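Local coordinates for hypothetical membrane spanning protein (Thermus thermophilus, PDB 2VPZ), which probably serves as the quinone-binding integral membrane subunit of polysulfide reductase, taking electrons from menaquinol for the reduction of polysulfide, at residues A36-L40 / K41-E45; P142-N145 / G146-G150; L242-A245 / G246-Q249. All blocks are in the same frame, centred on the assembly; numbering follows the deposited sequence.

How the contacts relate
Each of the three contacts lies at the end of a predicted transmembrane helix, and they follow one another along the chain. Contact 1 ends helix 16-41 and leads towards helix 46-65; contact 2 leads into helix 148-166; contact 3 closes helix 227-245. Contacts 2 and 3 are neighbours, with centres 11 Å apart, joined by a probable hydrogen bond of 3.0 Å from Trp144 NE1 to Leu242 O. Contact 1 lies on the opposite side of the chain's centre, 33 Å from contact 2 and 38 Å from contact 3 between centres. The nearest side chains of contacts 2 and 3 lie about 8 to 12 Å from those of quinone-binding His21 and Tyr130.

Contact 1: residues A36-L40 / K41-E45; sequences ALLHL and KGDAE
One face of the Asp43 carboxylate is covered by a methyl of Leu38: CD2 of Leu38 stands 4.0 Å from Asp43 CG and reaches CB of the same residue at 3.9 Å, the two side chains lying side by side and pointing the same way. At the oxygen end of the carboxylate, Asp43 OD1 is met nearly along its C-O axis by Glu45 N at 2.8 Å, a straight bond of 160°. With CG anti to the Asp43 backbone N (chi1 178°), the carboxylate swings forward to this amide, and the result is a capping bond at the entry to helix 46-65. Aspartate is apt here because its short side chain can accept from an amide just two residues on. The preceding helix ends in a Schellman motif: Asp43 N donates to Leu38 O at 3.2 Å, while Gly42 N makes a weak bond to His39 O. Gly42 occupies the C-prime position with a phi of 68°, a conformation that glycine adopts more readily than residues bearing a beta carbon. One residue further back, Lys41 N reaches Leu37 O at 3.2 Å, arriving above the carbonyl plane. The aliphatic part of the same lysine follows, its CG 3.3 Å from Leu37 O, before the chain leads off along the exposed surface. Leu38, buried, also touches Ala46 and Tyr49 of helix 46-65. Glu45 turns its own carboxylate outward from the contact, forming a salt bridge with Arg48 and accepting a hydrogen bond from Trp171 NE1.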
ATOM      1  N   ALA C  36     -24.350 -17.332 -48.980  1.00 56.83           N
ATOM      2  CA  ALA C  36     -25.173 -18.269 -48.186  1.00 56.34           C
ATOM      3  C   ALA C  36     -26.687 -17.935 -48.232  1.00 56.29           C
ATOM      4  O   ALA C  36     -27.522 -18.801 -48.506  1.00 56.25           O
ATOM      5  CB  ALA C  36     -24.677 -18.317 -46.701  1.00 56.54           C
ATOM      6  N   LEU C  37     -27.019 -16.671 -47.952  1.00 55.64           N
ATOM      7  CA  LEU C  37     -28.386 -16.159 -47.991  1.00 55.26           C
ATOM      8  C   LEU C  37     -28.984 -16.238 -49.426  1.00 56.08           C
ATOM      9  O   LEU C  37     -30.206 -16.314 -49.593  1.00 56.14           O
ATOM     10  CB  LEU C  37     -28.458 -14.700 -47.462  1.00 54.34           C
ATOM     11  CG  LEU C  37     -28.187 -14.396 -45.966  1.00 53.13           C
ATOM     12  CD1 LEU C  37     -28.331 -12.893 -45.671  1.00 52.37           C
ATOM     13  CD2 LEU C  37     -29.152 -15.195 -45.079  1.00 52.02           C
ATOM     14  N   LEU C  38     -28.126 -16.196 -50.446  1.00 56.48           N
ATOM     15  CA  LEU C  38     -28.554 -16.282 -51.856  1.00 56.52           C
ATOM     16  C   LEU C  38     -28.906 -17.741 -52.186  1.00 57.11           C
ATOM     17  O   LEU C  38     -29.968 -18.020 -52.739  1.00 57.35           O
ATOM     18  CB  LEU C  38     -27.513 -15.706 -52.837  1.00 56.08           C
ATOM     19  CG  LEU C  38     -27.458 -14.163 -52.937  1.00 55.53           C
ATOM     20  CD1 LEU C  38     -26.210 -13.713 -53.719  1.00 55.66           C
ATOM     21  CD2 LEU C  38     -28.746 -13.618 -53.588  1.00 55.34           C
ATOM     22  N   HIS C  39     -28.017 -18.667 -51.848  1.00 57.87           N
ATOM     23  CA  HIS C  39     -28.314 -20.080 -52.058  1.00 59.62           C
ATOM     24  C   HIS C  39     -29.618 -20.425 -51.333  1.00 61.34           C
ATOM     25  O   HIS C  39     -30.398 -21.262 -51.806  1.00 62.21           O
ATOM     26  CB  HIS C  39     -27.204 -21.001 -51.541  1.00 60.04           C
ATOM     27  CG  HIS C  39     -26.162 -21.369 -52.519  1.00 61.40           C
ATOM     28  ND1 HIS C  39     -25.041 -20.616 -52.713  1.00 62.38           N
ATOM     29  CD2 HIS C  39     -26.111 -22.354 -53.417  1.00 62.00           C
ATOM     30  CE1 HIS C  39     -24.345 -21.117 -53.706  1.00 62.44           C
ATOM     31  NE2 HIS C  39     -24.978 -22.180 -54.151  1.00 62.66           N
ATOM     32  N   LEU C  40     -29.854 -19.776 -50.201  1.00 62.11           N
ATOM     33  CA  LEU C  40     -31.043 -20.040 -49.401  1.00 62.53           C
ATOM     34  C   LEU C  40     -32.371 -19.497 -50.006  1.00 62.99           C
ATOM     35  O   LEU C  40     -33.424 -20.086 -49.783  1.00 62.37           O
ATOM     36  CB  LEU C  40     -30.809 -19.633 -47.917  1.00 62.92           C
ATOM     37  CG  LEU C  40     -30.657 -20.687 -46.764  1.00 63.04           C
ATOM     38  CD1 LEU C  40     -30.141 -22.026 -47.320  1.00 63.51           C
ATOM     39  CD2 LEU C  40     -29.728 -20.150 -45.642  1.00 63.25           C
ATOM     40  N   LYS C  41     -32.335 -18.393 -50.758  1.00 63.71           N
ATOM     41  CA  LYS C  41     -33.550 -17.875 -51.440  1.00 64.75           C
ATOM     42  C   LYS C  41     -33.682 -18.614 -52.787  1.00 64.69           C
ATOM     43  O   LYS C  41     -34.631 -18.393 -53.532  1.00 64.89           O
ATOM     44  CB  LYS C  41     -33.473 -16.374 -51.794  1.00 65.26           C
ATOM     45  CG  LYS C  41     -33.222 -15.400 -50.669  1.00 66.99           C
ATOM     46  CD  LYS C  41     -34.409 -15.316 -49.700  1.00 68.25           C
ATOM     47  CE  LYS C  41     -34.264 -14.189 -48.653  1.00 68.72           C
ATOM     48  NZ  LYS C  41     -35.507 -13.342 -48.503  1.00 69.73           N
ATOM     49  N   GLY C  42     -32.702 -19.451 -53.107  1.00 64.98           N
ATOM     50  CA  GLY C  42     -32.689 -20.118 -54.384  1.00 64.80           C
ATOM     51  C   GLY C  42     -32.459 -19.146 -55.554  1.00 65.10           C
ATOM     52  O   GLY C  42     -32.764 -19.472 -56.714  1.00 65.32           O
ATOM     53  N   ASP C  43     -31.940 -17.946 -55.271  1.00 65.02           N
ATOM     54  CA  ASP C  43     -31.652 -16.925 -56.316  1.00 65.63           C
ATOM     55  C   ASP C  43     -30.466 -17.359 -57.225  1.00 65.69           C
ATOM     56  O   ASP C  43     -29.516 -17.996 -56.741  1.00 66.00           O
ATOM     57  CB  ASP C  43     -31.399 -15.516 -55.695  1.00 65.24           C
ATOM     58  CG  ASP C  43     -31.050 -14.435 -56.745  1.00 65.16           C
ATOM     59  OD1 ASP C  43     -29.912 -14.482 -57.273  1.00 65.82           O
ATOM     60  OD2 ASP C  43     -31.904 -13.559 -57.034  1.00 63.77           O
ATOM     61  N   ALA C  44     -30.541 -17.031 -58.519  1.00 65.20           N
ATOM     62  CA  ALA C  44     -29.546 -17.385 -59.557  1.00 65.08           C
ATOM     63  C   ALA C  44     -28.090 -16.885 -59.382  1.00 65.41           C
ATOM     64  O   ALA C  44     -27.130 -17.527 -59.846  1.00 64.50           O
ATOM     65  CB  ALA C  44     -30.078 -16.961 -60.971  1.00 64.75           C
ATOM     66  N   GLU C  45     -27.936 -15.743 -58.715  1.00 65.87           N
ATOM     67  CA  GLU C  45     -26.636 -15.110 -58.433  1.00 66.70           C
ATOM     68  C   GLU C  45     -25.829 -15.820 -57.333  1.00 66.45           C
ATOM     69  O   GLU C  45     -24.701 -15.436 -57.018  1.00 66.48           O
ATOM     70  CB  GLU C  45     -26.813 -13.663 -57.963  1.00 67.24           C
ATOM     71  CG  GLU C  45     -27.687 -12.751 -58.784  1.00 68.94           C
ATOM     72  CD  GLU C  45     -27.122 -11.337 -58.811  1.00 70.54           C
ATOM     73  OE1 GLU C  45     -25.973 -11.201 -59.298  1.00 71.81           O
ATOM     74  OE2 GLU C  45     -27.802 -10.399 -58.337  1.00 70.30           O
TER

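Contact 2: residues P142-N145 / G146-G150; sequences PLWN and GLMAG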
ATOM      1  N   PRO C 142      -7.296  -0.037 -23.007  1.00 34.76           N
ATOM      2  CA  PRO C 142      -8.523   0.770 -22.902  1.00 34.46           C
ATOM      3  C   PRO C 142      -9.392   1.144 -24.159  1.00 35.62           C
ATOM      4  O   PRO C 142     -10.589   1.412 -24.026  1.00 35.14           O
ATOM      5  CB  PRO C 142      -8.119   2.037 -22.152  1.00 35.70           C
ATOM      6  CG  PRO C 142      -6.822   1.668 -21.424  1.00 35.99           C
ATOM      7  CD  PRO C 142      -6.167   0.594 -22.316  1.00 35.94           C
ATOM      8  N   LEU C 143      -8.810   1.215 -25.350  1.00 36.15           N
ATOM      9  CA  LEU C 143      -9.608   1.571 -26.538  1.00 36.07           C
ATOM     10  C   LEU C 143     -10.393   0.378 -27.123  1.00 35.61           C
ATOM     11  O   LEU C 143     -11.430   0.551 -27.756  1.00 36.46           O
ATOM     12  CB  LEU C 143      -8.754   2.271 -27.640  1.00 34.55           C
ATOM     13  CG  LEU C 143      -7.959   3.524 -27.204  1.00 34.03           C
ATOM     14  CD1 LEU C 143      -7.474   4.340 -28.427  1.00 35.00           C
ATOM     15  CD2 LEU C 143      -8.827   4.395 -26.282  1.00 32.00           C
ATOM     16  N   TRP C 144      -9.920  -0.846 -26.886  1.00 35.64           N
ATOM     17  CA  TRP C 144     -10.607  -2.036 -27.400  1.00 36.19           C
ATOM     18  C   TRP C 144     -11.688  -2.550 -26.487  1.00 35.99           C
ATOM     19  O   TRP C 144     -11.653  -3.704 -26.041  1.00 36.05           O
ATOM     20  CB  TRP C 144      -9.584  -3.141 -27.688  1.00 36.30           C
ATOM     21  CG  TRP C 144      -8.737  -2.772 -28.851  1.00 36.55           C
ATOM     22  CD1 TRP C 144      -9.003  -1.793 -29.786  1.00 36.04           C
ATOM     23  CD2 TRP C 144      -7.491  -3.355 -29.248  1.00 36.51           C
ATOM     24  NE1 TRP C 144      -8.005  -1.747 -30.725  1.00 37.39           N
ATOM     25  CE2 TRP C 144      -7.068  -2.699 -30.424  1.00 37.25           C
ATOM     26  CE3 TRP C 144      -6.694  -4.396 -28.728  1.00 36.69           C
ATOM     27  CZ2 TRP C 144      -5.851  -3.034 -31.090  1.00 38.19           C
ATOM     28  CZ3 TRP C 144      -5.492  -4.738 -29.381  1.00 35.86           C
ATOM     29  CH2 TRP C 144      -5.090  -4.062 -30.552  1.00 37.20           C
ATOM     30  N   ASN C 145     -12.674  -1.710 -26.214  1.00 36.16           N
ATOM     31  CA  ASN C 145     -13.749  -2.113 -25.317  1.00 35.88           C
ATOM     32  C   ASN C 145     -14.842  -2.933 -26.037  1.00 36.47           C
ATOM     33  O   ASN C 145     -14.704  -3.277 -27.224  1.00 35.63           O
ATOM     34  CB  ASN C 145     -14.334  -0.875 -24.582  1.00 33.65           C
ATOM     35  CG  ASN C 145     -15.230  -0.005 -25.459  1.00 32.83           C
ATOM     36  OD1 ASN C 145     -15.686   1.067 -25.053  1.00 29.93           O
ATOM     37  ND2 ASN C 145     -15.488  -0.477 -26.682  1.00 31.82           N
ATOM     38  N   GLY C 146     -15.888  -3.256 -25.283  1.00 36.10           N
ATOM     39  CA  GLY C 146     -17.002  -4.037 -25.795  1.00 37.37           C
ATOM     40  C   GLY C 146     -17.595  -3.673 -27.151  1.00 36.80           C
ATOM     41  O   GLY C 146     -17.946  -4.569 -27.905  1.00 39.15           O
ATOM     42  N   LEU C 147     -17.695  -2.383 -27.471  1.00 37.69           N
ATOM     43  CA  LEU C 147     -18.230  -1.910 -28.774  1.00 38.59           C
ATOM     44  C   LEU C 147     -17.504  -2.503 -30.020  1.00 39.70           C
ATOM     45  O   LEU C 147     -18.055  -2.512 -31.128  1.00 40.36           O
ATOM     46  CB  LEU C 147     -18.247  -0.363 -28.886  1.00 37.56           C
ATOM     47  CG  LEU C 147     -19.511   0.504 -28.973  1.00 37.24           C
ATOM     48  CD1 LEU C 147     -19.145   1.934 -29.459  1.00 37.37           C
ATOM     49  CD2 LEU C 147     -20.568  -0.109 -29.924  1.00 36.31           C
ATOM     50  N   MET C 148     -16.255  -2.948 -29.831  1.00 39.35           N
ATOM     51  CA  MET C 148     -15.436  -3.529 -30.901  1.00 40.39           C
ATOM     52  C   MET C 148     -16.132  -4.807 -31.401  1.00 40.64           C
ATOM     53  O   MET C 148     -15.986  -5.206 -32.568  1.00 41.20           O
ATOM     54  CB  MET C 148     -14.012  -3.871 -30.423  1.00 41.76           C
ATOM     55  CG  MET C 148     -13.164  -2.679 -29.952  1.00 41.77           C
ATOM     56  SD  MET C 148     -12.875  -1.445 -31.238  1.00 42.35           S
ATOM     57  CE  MET C 148     -13.801  -0.022 -30.581  1.00 39.23           C
ATOM     58  N   ALA C 149     -16.862  -5.462 -30.502  1.00 39.98           N
ATOM     59  CA  ALA C 149     -17.622  -6.652 -30.848  1.00 41.36           C
ATOM     60  C   ALA C 149     -18.909  -6.238 -31.634  1.00 41.62           C
ATOM     61  O   ALA C 149     -19.576  -7.090 -32.216  1.00 41.77           O
ATOM     62  CB  ALA C 149     -17.987  -7.477 -29.584  1.00 40.29           C
ATOM     63  N   GLY C 150     -19.237  -4.948 -31.633  1.00 41.54           N
ATOM     64  CA  GLY C 150     -20.380  -4.447 -32.370  1.00 41.99           C
ATOM     65  C   GLY C 150     -19.968  -3.740 -33.657  1.00 43.05           C
ATOM     66  O   GLY C 150     -20.583  -3.910 -34.733  1.00 43.69           O
TER
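Met148 lays its sulfur beside the indole of Trp144, SD standing 4.1 Å from CD1, and the two side chains cross at about a right angle. This is a Met-aromatic contact of oblique geometry, with SD 5.1 Å from the centroid of the five-membered ring. A flexible thioether suits the place: bends at chi2 and chi3 fold the Met148 chain back over the turn, where CG lies 3.7 Å from Trp144 CA. The indole itself is held from elsewhere in the bundle, since Trp144 NE1 donates to Leu242 O. The backbone here changes direction twice. Trp144 is the centre of an inverse gamma turn, closed by a weak bond from Asn145 N to Leu143 O, and a type I beta turn then runs from Asn145 to Met148. Its closing bond, Met148 N to Asn145 O, is 3.1 Å long with an angle of 161°, and it leads the chain into helix 148-166. Gly146 presents no side chain at the subunit boundary: Asn145 and Leu147 pack there against Gly146 of the second subunit, another copy of this protein. Within the same chain, Tyr190 touches Leu147 and Met148, and its hydroxyl hydrogen-bonds to Leu143 O. The terminal methyl of the methionine comes to the same carbonyl, Met148 CE lying 3.7 Å from Leu143 O.

Contact 3: residues L242-A245 / G246-Q249; sequences LVLA and GQWQ
Gln247 turns back along the end of helix 227-245 and places its amide against the carbonyl of Val243; its chain runs roughly parallel to the first side-chain bond of Val243, whereas Leu242 branches off towards helix 148-166. The bond from Gln247 NE2 to Val243 O is short and nearly straight, 2.8 Å with an angle of 164°, and the acceptor lies close to the plane of the glutamine amide. CG stands beside the backbone N (chi1 -68°) and the chain runs extended beyond it, a reach that carries NE2 past the backbone of Leu244, 3.7 Å from its CA. The same NE2 also donates to Trp14 O, and OE1 accepts a weak bond from Phe13 N, so one amide links the helix end to the N-terminal loop. A leucine here would probably leave the carbonyls of Val243 and Trp14 without this shared donor and let the N-terminal loop drift from the helix. Gly246 suits its place for a steric reason: a beta carbon there would clash with Leu242 O, to which Gly246 N already makes a weak bond of 3.2 Å. Leu242 packs on Met148, Leu151 and Phe152 of helix 148-166, and Val243 also meets Phe152, apolar residues well matched to a buried helix face. Further along, the indole of Trp248 stacks with His201. The chain leaves the helix through an inverse gamma turn centred on Gln247, its weak closing bond running from Trp248 N to Gly246 O, at a helix end whose Val243 side chain is about 8 Å from that of the quinone-binding His21.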
ATOM      1  N   LEU C 242      -8.813   1.839 -35.895  1.00 42.78           N
ATOM      2  CA  LEU C 242      -9.018   1.290 -34.556  1.00 42.07           C
ATOM      3  C   LEU C 242      -7.958   0.226 -34.235  1.00 41.59           C
ATOM      4  O   LEU C 242      -7.595   0.044 -33.072  1.00 40.51           O
ATOM      5  CB  LEU C 242     -10.437   0.684 -34.370  1.00 43.45           C
ATOM      6  CG  LEU C 242     -11.650   1.630 -34.275  1.00 43.95           C
ATOM      7  CD1 LEU C 242     -12.974   0.879 -34.578  1.00 44.59           C
ATOM      8  CD2 LEU C 242     -11.699   2.313 -32.885  1.00 43.62           C
ATOM      9  N   VAL C 243      -7.475  -0.473 -35.259  1.00 40.74           N
ATOM     10  CA  VAL C 243      -6.458  -1.521 -35.086  1.00 40.23           C
ATOM     11  C   VAL C 243      -5.056  -0.934 -34.766  1.00 40.04           C
ATOM     12  O   VAL C 243      -4.322  -1.465 -33.923  1.00 39.71           O
ATOM     13  CB  VAL C 243      -6.383  -2.479 -36.358  1.00 39.31           C
ATOM     14  CG1 VAL C 243      -5.111  -3.356 -36.317  1.00 38.90           C
ATOM     15  CG2 VAL C 243      -7.647  -3.375 -36.426  1.00 40.21           C
ATOM     16  N   LEU C 244      -4.701   0.165 -35.422  1.00 40.38           N
ATOM     17  CA  LEU C 244      -3.415   0.828 -35.196  1.00 40.35           C
ATOM     18  C   LEU C 244      -3.415   1.708 -33.930  1.00 40.28           C
ATOM     19  O   LEU C 244      -2.471   1.682 -33.154  1.00 42.03           O
ATOM     20  CB  LEU C 244      -3.014   1.670 -36.447  1.00 39.57           C
ATOM     21  CG  LEU C 244      -2.875   0.846 -37.742  1.00 40.68           C
ATOM     22  CD1 LEU C 244      -2.823   1.741 -38.983  1.00 39.69           C
ATOM     23  CD2 LEU C 244      -1.627  -0.059 -37.665  1.00 40.93           C
ATOM     24  N   ALA C 245      -4.487   2.457 -33.696  1.00 39.96           N
ATOM     25  CA  ALA C 245      -4.578   3.345 -32.540  1.00 40.61           C
ATOM     26  C   ALA C 245      -4.912   2.708 -31.178  1.00 41.07           C
ATOM     27  O   ALA C 245      -4.720   3.335 -30.123  1.00 41.55           O
ATOM     28  CB  ALA C 245      -5.583   4.499 -32.816  1.00 39.74           C
ATOM     29  N   GLY C 246      -5.399   1.476 -31.170  1.00 41.00           N
ATOM     30  CA  GLY C 246      -5.771   0.830 -29.927  1.00 40.94           C
ATOM     31  C   GLY C 246      -4.729  -0.004 -29.191  1.00 41.25           C
ATOM     32  O   GLY C 246      -5.022  -0.596 -28.134  1.00 40.20           O
ATOM     33  N   GLN C 247      -3.511  -0.071 -29.739  1.00 40.75           N
ATOM     34  CA  GLN C 247      -2.369  -0.844 -29.171  1.00 40.32           C
ATOM     35  C   GLN C 247      -1.659   0.006 -28.123  1.00 40.58           C
ATOM     36  O   GLN C 247      -0.501   0.376 -28.276  1.00 41.68           O
ATOM     37  CB  GLN C 247      -1.354  -1.221 -30.272  1.00 38.92           C
ATOM     38  CG  GLN C 247      -1.895  -2.231 -31.281  1.00 40.23           C
ATOM     39  CD  GLN C 247      -1.041  -2.407 -32.554  1.00 40.47           C
ATOM     40  OE1 GLN C 247       0.109  -2.865 -32.510  1.00 40.43           O
ATOM     41  NE2 GLN C 247      -1.621  -2.052 -33.704  1.00 38.91           N
ATOM     42  N   TRP C 248      -2.372   0.247 -27.032  1.00 39.86           N
ATOM     43  CA  TRP C 248      -1.910   1.132 -25.957  1.00 38.82           C
ATOM     44  C   TRP C 248      -2.416   0.545 -24.621  1.00 40.31           C
ATOM     45  O   TRP C 248      -3.561   0.123 -24.523  1.00 40.75           O
ATOM     46  CB  TRP C 248      -2.528   2.510 -26.265  1.00 36.84           C
ATOM     47  CG  TRP C 248      -2.330   3.627 -25.267  1.00 35.09           C
ATOM     48  CD1 TRP C 248      -1.146   4.229 -24.924  1.00 35.57           C
ATOM     49  CD2 TRP C 248      -3.349   4.282 -24.471  1.00 34.01           C
ATOM     50  NE1 TRP C 248      -1.370   5.202 -23.973  1.00 34.30           N
ATOM     51  CE2 TRP C 248      -2.704   5.260 -23.680  1.00 32.39           C
ATOM     52  CE3 TRP C 248      -4.744   4.140 -24.360  1.00 33.17           C
ATOM     53  CZ2 TRP C 248      -3.403   6.089 -22.770  1.00 32.12           C
ATOM     54  CZ3 TRP C 248      -5.456   4.967 -23.448  1.00 31.82           C
ATOM     55  CH2 TRP C 248      -4.774   5.928 -22.674  1.00 31.39           C
ATOM     56  N   GLN C 249      -1.544   0.519 -23.603  1.00 40.40           N
ATOM     57  CA  GLN C 249      -1.838  -0.027 -22.242  1.00 42.19           C
ATOM     58  C   GLN C 249      -2.264   1.107 -21.312  1.00 44.63           C
ATOM     59  O   GLN C 249      -3.036   0.940 -20.337  1.00 43.38           O
ATOM     60  CB  GLN C 249      -0.586  -0.576 -21.625  1.00 40.74           C
ATOM     61  CG  GLN C 249       0.260  -1.489 -22.428  1.00 39.33           C
ATOM     62  CD  GLN C 249      -0.043  -2.900 -22.053  1.00 38.28           C
ATOM     63  OE1 GLN C 249       0.791  -3.800 -22.139  1.00 37.95           O
ATOM     64  NE2 GLN C 249      -1.276  -3.105 -21.585  1.00 37.37           N
TER